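Local coordinates for protein acetolactate synthase isozyme 1 large subunit (Escherichia coli, PDB 6LPI) that binds thiamine diphosphate, a magnesium ion and flavin-adenine dinucleotide as the large subunit of a thiamine-diphosphate-dependent enzyme, at residues P77-A82 with P104-T109; R213-L218 with Y271-A276. All blocks are in the same frame, centred on the assembly; numbering follows the deposited sequence.

Contact 1: residues P77-A82 with P104-T109; sequences PAVCMA and PLICIT
Ile106 lies against Val79 and Pro77, resting on a residue of the neighbouring parallel strand and on the proline that precedes it. Its CB is 3.9 Å from Val79 CG2, and its own CG2 branch meets the same methyl at 4.0 Å. CG1 stands beside the backbone N (chi1 -81°), and a second turn (chi2 81°) carries CD1 back to the Pro77 ring, where the closest carbon is CB. Further along the same face, Ile108 CD1 touches Val79 CG1 at 4.1 Å; beta-branched residues suit these extended strands and offer methyls on more than one side. On the other face Cys80 SG rests on Cys107 CB at 3.9 Å, and small Ala78 and Ala82 let helices come close.

Five backbone bonds hold the register, running from Ala78 N to Pro104 O at 3.3 Å through to Ala82 N to Ile108 O at 3.0 Å. The straightest is Ile108 N to Cys80 O, 2.8 Å with 177° at the hydrogen. Proline suits both positions just before the strands: across this pair Pro104 offers its carbonyl and Pro77 its CA-H and ring carbons, so neither uses a backbone N-H here.

The two strands belong to a beta-alpha-beta unit whose crossover is helix 86-101, with Leu91 touching Ala82 and Cys107. Helix 60-74 packs beside it on that face, while Phe155 of helix 147-159 meets Pro77 and Ile106 on the opposite one; strand 166-171 continues the sheet beyond 105-111.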
loop_
_atom_site.group_PDB
_atom_site.type_symbol
_atom_site.label_atom_id
_atom_site.label_comp_id
_atom_site.label_asym_id
_atom_site.label_seq_id
_atom_site.Cartn_x
_atom_site.Cartn_y
_atom_site.Cartn_z
ATOM N N PRO B 77 11.839 -3.644 -4.142
ATOM C CA PRO B 77 11.808 -2.168 -4.247
ATOM C C PRO B 77 12.111 -1.617 -5.642
ATOM O O PRO B 77 12.989 -2.104 -6.361
ATOM C CB PRO B 77 12.875 -1.706 -3.253
ATOM C CG PRO B 77 13.629 -2.934 -2.851
ATOM C CD PRO B 77 12.700 -4.092 -3.031
ATOM N N ALA B 78 11.348 -0.592 -6.023
ATOM C CA ALA B 78 11.546 0.193 -7.235
ATOM C C ALA B 78 11.980 1.599 -6.834
ATOM O O ALA B 78 11.704 2.039 -5.724
ATOM C CB ALA B 78 10.277 0.221 -8.076
ATOM N N VAL B 79 12.687 2.291 -7.722
ATOM C CA VAL B 79 13.389 3.531 -7.404
ATOM C C VAL B 79 12.862 4.681 -8.251
ATOM O O VAL B 79 12.756 4.557 -9.476
ATOM C CB VAL B 79 14.904 3.359 -7.606
ATOM C CG1 VAL B 79 15.627 4.689 -7.457
ATOM C CG2 VAL B 79 15.440 2.321 -6.608
ATOM N N CYS B 80 12.595 5.823 -7.606
ATOM C CA CYS B 80 12.258 7.054 -8.320
ATOM C C CYS B 80 13.172 8.189 -7.886
ATOM O O CYS B 80 13.735 8.165 -6.794
ATOM C CB CYS B 80 10.798 7.450 -8.112
ATOM S SG CYS B 80 10.256 7.353 -6.423
ATOM N N MET B 81 13.327 9.195 -8.749
ATOM C CA MET B 81 14.344 10.220 -8.520
ATOM C C MET B 81 13.809 11.607 -8.835
ATOM O O MET B 81 13.073 11.785 -9.806
ATOM C CB MET B 81 15.565 9.993 -9.410
ATOM C CG MET B 81 16.063 8.586 -9.471
ATOM S SD MET B 81 17.579 8.576 -10.404
ATOM C CE MET B 81 18.775 8.394 -9.079
ATOM N N ALA B 82 14.233 12.597 -8.052
ATOM C CA ALA B 82 13.823 13.971 -8.316
ATOM C C ALA B 82 14.858 14.936 -7.737
ATOM O O ALA B 82 15.731 14.549 -6.951
ATOM C CB ALA B 82 12.423 14.242 -7.763
ATOM N N PRO B 104 7.346 -1.471 -1.256
ATOM C CA PRO B 104 8.781 -1.148 -1.177
ATOM C C PRO B 104 9.209 -0.176 -2.267
ATOM O O PRO B 104 9.371 -0.537 -3.432
ATOM C CB PRO B 104 9.455 -2.515 -1.352
ATOM C CG PRO B 104 8.468 -3.295 -2.178
ATOM C CD PRO B 104 7.111 -2.839 -1.763
ATOM N N LEU B 105 9.397 1.069 -1.891
ATOM C CA LEU B 105 9.909 2.086 -2.782
ATOM C C LEU B 105 11.184 2.668 -2.183
ATOM O O LEU B 105 11.270 2.881 -0.972
ATOM C CB LEU B 105 8.834 3.175 -2.956
ATOM C CG LEU B 105 8.583 3.858 -4.293
ATOM C CD1 LEU B 105 8.032 2.825 -5.258
ATOM C CD2 LEU B 105 7.617 5.023 -4.108
ATOM N N ILE B 106 12.181 2.910 -3.020
ATOM C CA ILE B 106 13.302 3.776 -2.675
ATOM C C ILE B 106 13.160 5.029 -3.512
ATOM O O ILE B 106 13.061 4.963 -4.744
ATOM C CB ILE B 106 14.675 3.114 -2.877
ATOM C CG1 ILE B 106 15.037 2.219 -1.692
ATOM C CG2 ILE B 106 15.748 4.162 -3.043
ATOM C CD1 ILE B 106 14.439 0.888 -1.706
ATOM N N CYS B 107 13.154 6.163 -2.836
ATOM C CA CYS B 107 12.957 7.465 -3.446
ATOM C C CYS B 107 14.212 8.290 -3.197
ATOM O O CYS B 107 14.566 8.553 -2.044
ATOM C CB CYS B 107 11.709 8.104 -2.836
ATOM S SG CYS B 107 11.639 9.864 -2.884
ATOM N N ILE B 108 14.878 8.711 -4.265
ATOM C CA ILE B 108 16.149 9.415 -4.169
ATOM C C ILE B 108 15.972 10.835 -4.679
ATOM O O ILE B 108 15.487 11.060 -5.796
ATOM C CB ILE B 108 17.269 8.687 -4.926
ATOM C CG1 ILE B 108 17.634 7.385 -4.204
ATOM C CG2 ILE B 108 18.470 9.556 -5.017
ATOM C CD1 ILE B 108 18.412 6.396 -5.058
ATOM N N THR B 109 16.374 11.789 -3.861
ATOM C CA THR B 109 16.200 13.196 -4.161
ATOM C C THR B 109 17.534 13.909 -3.985
ATOM O O THR B 109 18.286 13.624 -3.045
ATOM C CB THR B 109 15.094 13.774 -3.236
ATOM O OG1 THR B 109 13.800 13.457 -3.776
ATOM C CG2 THR B 109 15.195 15.253 -3.099
#

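Contact 2: residues R213-L218 with Y271-A276; sequences RPVLYL and YILQEA
Arg213 reaches across to the backbone carbonyl of Glu275, the polar part of this meeting between the residues leading into strand 214-218 and the turn that follows helix 267-273. Its NE donates to Glu275 O with 164° at the hydrogen; the modelled 2.5 Å between these two atoms is very short, and at this resolution the exact length is doubtful. A second, weak bond runs from Arg213 NH2 to the same oxygen at 3.1 Å. The carbonyl oxygen therefore lies at the guanidinium edge, near its plane, and a bend at chi3 (-67°) turns the long arm toward it. Arginine suits this partly exposed place because its reach and several N-H groups can grip a single acceptor. The Glu275 carboxylate does not join in: OE2 is 4.7 Å from Arg213 NE, too far for a direct contact, though the opposite charges may still attract.

Backbone contacts tighten the same corner. Ala276 CA approaches Arg213 O at 3.3 Å as a CA-H...O contact, and the type I turn from Leu273 to Ala276 is closed by Ala276 N to Leu273 O at 2.9 Å.

The apolar part belongs to Val215, whose two methyls divide the work. CG1 meets Ala276 CB at 3.7 Å, the single methyl of alanine also lying near Arg213 O, while CG2 meets Leu273 CD2, the two side chains crossing at about a right angle. Trp346 of helix 344-354 also touches Arg213 and Val215.

Helix 267-273 leads through this turn into strand 278-282, which pairs with 214-218; a strand order of 3-2-1-4-5-6 marks the central domain as Rossmann-like.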
loop_
_atom_site.group_PDB
_atom_site.type_symbol
_atom_site.label_atom_id
_atom_site.label_comp_id
_atom_site.label_asym_id
_atom_site.label_seq_id
_atom_site.Cartn_x
_atom_site.Cartn_y
_atom_site.Cartn_z
ATOM N N ARG B 213 -18.166 -22.265 12.795
ATOM C CA ARG B 213 -18.409 -21.382 11.644
ATOM C C ARG B 213 -17.228 -20.441 11.418
ATOM O O ARG B 213 -17.335 -19.221 11.598
ATOM C CB ARG B 213 -19.709 -20.588 11.825
ATOM C CG ARG B 213 -20.938 -21.421 12.151
ATOM C CD ARG B 213 -22.225 -20.604 12.066
ATOM N NE ARG B 213 -22.304 -19.580 13.107
ATOM C CZ ARG B 213 -22.720 -19.798 14.350
ATOM N NH1 ARG B 213 -23.104 -21.013 14.716
ATOM N NH2 ARG B 213 -22.741 -18.797 15.228
ATOM N N PRO B 214 -16.093 -20.968 10.985
ATOM C CA PRO B 214 -14.940 -20.097 10.761
ATOM C C PRO B 214 -14.976 -19.439 9.392
ATOM O O PRO B 214 -15.537 -19.956 8.422
ATOM C CB PRO B 214 -13.757 -21.070 10.856
ATOM C CG PRO B 214 -14.313 -22.331 10.262
ATOM C CD PRO B 214 -15.795 -22.365 10.632
ATOM N N VAL B 215 -14.358 -18.262 9.331
ATOM C CA VAL B 215 -14.112 -17.583 8.072
ATOM C C VAL B 215 -12.658 -17.168 8.063
ATOM O O VAL B 215 -12.066 -16.881 9.113
ATOM C CB VAL B 215 -15.016 -16.358 7.816
ATOM C CG1 VAL B 215 -16.453 -16.632 8.205
ATOM C CG2 VAL B 215 -14.442 -15.134 8.466
ATOM N N LEU B 216 -12.066 -17.223 6.879
ATOM C CA LEU B 216 -10.683 -16.834 6.664
ATOM C C LEU B 216 -10.702 -15.448 6.030
ATOM O O LEU B 216 -11.378 -15.227 5.026
ATOM C CB LEU B 216 -9.968 -17.881 5.804
ATOM C CG LEU B 216 -8.583 -17.669 5.221
ATOM C CD1 LEU B 216 -7.575 -17.644 6.335
ATOM C CD2 LEU B 216 -8.251 -18.818 4.303
ATOM N N TYR B 217 -10.071 -14.508 6.682
ATOM C CA TYR B 217 -10.121 -13.098 6.328
ATOM C C TYR B 217 -8.725 -12.700 5.839
ATOM O O TYR B 217 -7.791 -12.558 6.629
ATOM C CB TYR B 217 -10.629 -12.328 7.551
ATOM C CG TYR B 217 -10.474 -10.831 7.598
ATOM C CD1 TYR B 217 -10.234 -10.073 6.464
ATOM C CD2 TYR B 217 -10.544 -10.181 8.808
ATOM C CE1 TYR B 217 -10.086 -8.715 6.545
ATOM C CE2 TYR B 217 -10.388 -8.827 8.899
ATOM C CZ TYR B 217 -10.163 -8.097 7.767
ATOM O OH TYR B 217 -10.013 -6.738 7.873
ATOM N N LEU B 218 -8.587 -12.538 4.529
ATOM C CA LEU B 218 -7.310 -12.251 3.886
ATOM C C LEU B 218 -7.125 -10.776 3.584
ATOM O O LEU B 218 -8.066 -10.090 3.173
ATOM C CB LEU B 218 -7.165 -13.043 2.591
ATOM C CG LEU B 218 -7.466 -14.504 2.776
ATOM C CD1 LEU B 218 -7.212 -15.231 1.437
ATOM C CD2 LEU B 218 -6.527 -14.970 3.887
ATOM N N TYR B 271 -23.239 -10.140 5.693
ATOM C CA TYR B 271 -24.090 -10.792 6.689
ATOM C C TYR B 271 -23.462 -12.086 7.190
ATOM O O TYR B 271 -23.590 -12.432 8.371
ATOM C CB TYR B 271 -25.482 -11.089 6.116
ATOM C CG TYR B 271 -26.367 -9.873 5.927
ATOM C CD1 TYR B 271 -26.267 -8.778 6.768
ATOM C CD2 TYR B 271 -27.266 -9.797 4.862
ATOM C CE1 TYR B 271 -27.048 -7.646 6.572
ATOM C CE2 TYR B 271 -28.065 -8.661 4.660
ATOM C CZ TYR B 271 -27.946 -7.594 5.527
ATOM O OH TYR B 271 -28.710 -6.464 5.364
ATOM N N ILE B 272 -22.785 -12.820 6.303
ATOM C CA ILE B 272 -22.221 -14.109 6.678
ATOM C C ILE B 272 -21.176 -13.946 7.767
ATOM O O ILE B 272 -21.092 -14.772 8.680
ATOM C CB ILE B 272 -21.633 -14.820 5.448
ATOM C CG1 ILE B 272 -22.763 -15.441 4.621
ATOM C CG2 ILE B 272 -20.578 -15.863 5.887
ATOM C CD1 ILE B 272 -22.399 -15.733 3.168
ATOM N N LEU B 273 -20.364 -12.881 7.694
ATOM C CA LEU B 273 -19.311 -12.699 8.691
ATOM C C LEU B 273 -19.877 -12.549 10.098
ATOM O O LEU B 273 -19.272 -13.023 11.069
ATOM C CB LEU B 273 -18.448 -11.498 8.321
ATOM C CG LEU B 273 -17.379 -11.829 7.273
ATOM C CD1 LEU B 273 -17.058 -10.651 6.392
ATOM C CD2 LEU B 273 -16.118 -12.268 7.955
ATOM N N GLN B 274 -21.058 -11.941 10.218
ATOM C CA GLN B 274 -21.712 -11.759 11.507
ATOM C C GLN B 274 -22.171 -13.073 12.121
ATOM O O GLN B 274 -22.484 -13.108 13.316
ATOM C CB GLN B 274 -22.890 -10.792 11.332
ATOM C CG GLN B 274 -22.446 -9.391 10.992
ATOM C CD GLN B 274 -21.956 -8.659 12.223
ATOM O OE1 GLN B 274 -20.762 -8.399 12.388
ATOM N NE2 GLN B 274 -22.893 -8.266 13.067
ATOM N N GLU B 275 -22.243 -14.134 11.326
ATOM C CA GLU B 275 -22.521 -15.483 11.797
ATOM C C GLU B 275 -21.262 -16.226 12.237
ATOM O O GLU B 275 -21.372 -17.291 12.851
ATOM C CB GLU B 275 -23.211 -16.304 10.692
ATOM C CG GLU B 275 -24.437 -15.685 10.049
ATOM C CD GLU B 275 -25.669 -15.735 10.919
ATOM O OE1 GLU B 275 -26.673 -15.076 10.559
ATOM O OE2 GLU B 275 -25.668 -16.481 11.917
ATOM N N ALA B 276 -20.076 -15.709 11.936
ATOM C CA ALA B 276 -18.855 -16.427 12.282
ATOM C C ALA B 276 -18.636 -16.515 13.794
ATOM O O ALA B 276 -18.905 -15.563 14.535
ATOM C CB ALA B 276 -17.652 -15.747 11.639
#

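Contact 1 and contact 2 belong to two different parallel sheets of the chain, one in the N-terminal thiamine-diphosphate-binding domain and one in the central domain. They lie on opposite sides of the chain's centre, with centres 39 Å apart and nearest atoms about 17 Å apart, and do not touch. Both stand near a bound FAD without reaching it: the side chain of Pro104 in contact 1 is about 10 Å away, that of Leu273 in contact 2 about 9 Å. Contact 1 is also tied to a thiamine diphosphate pocket, since Cys83 follows its first strand directly and Glu60, which Ala82 touches, lines the pocket too.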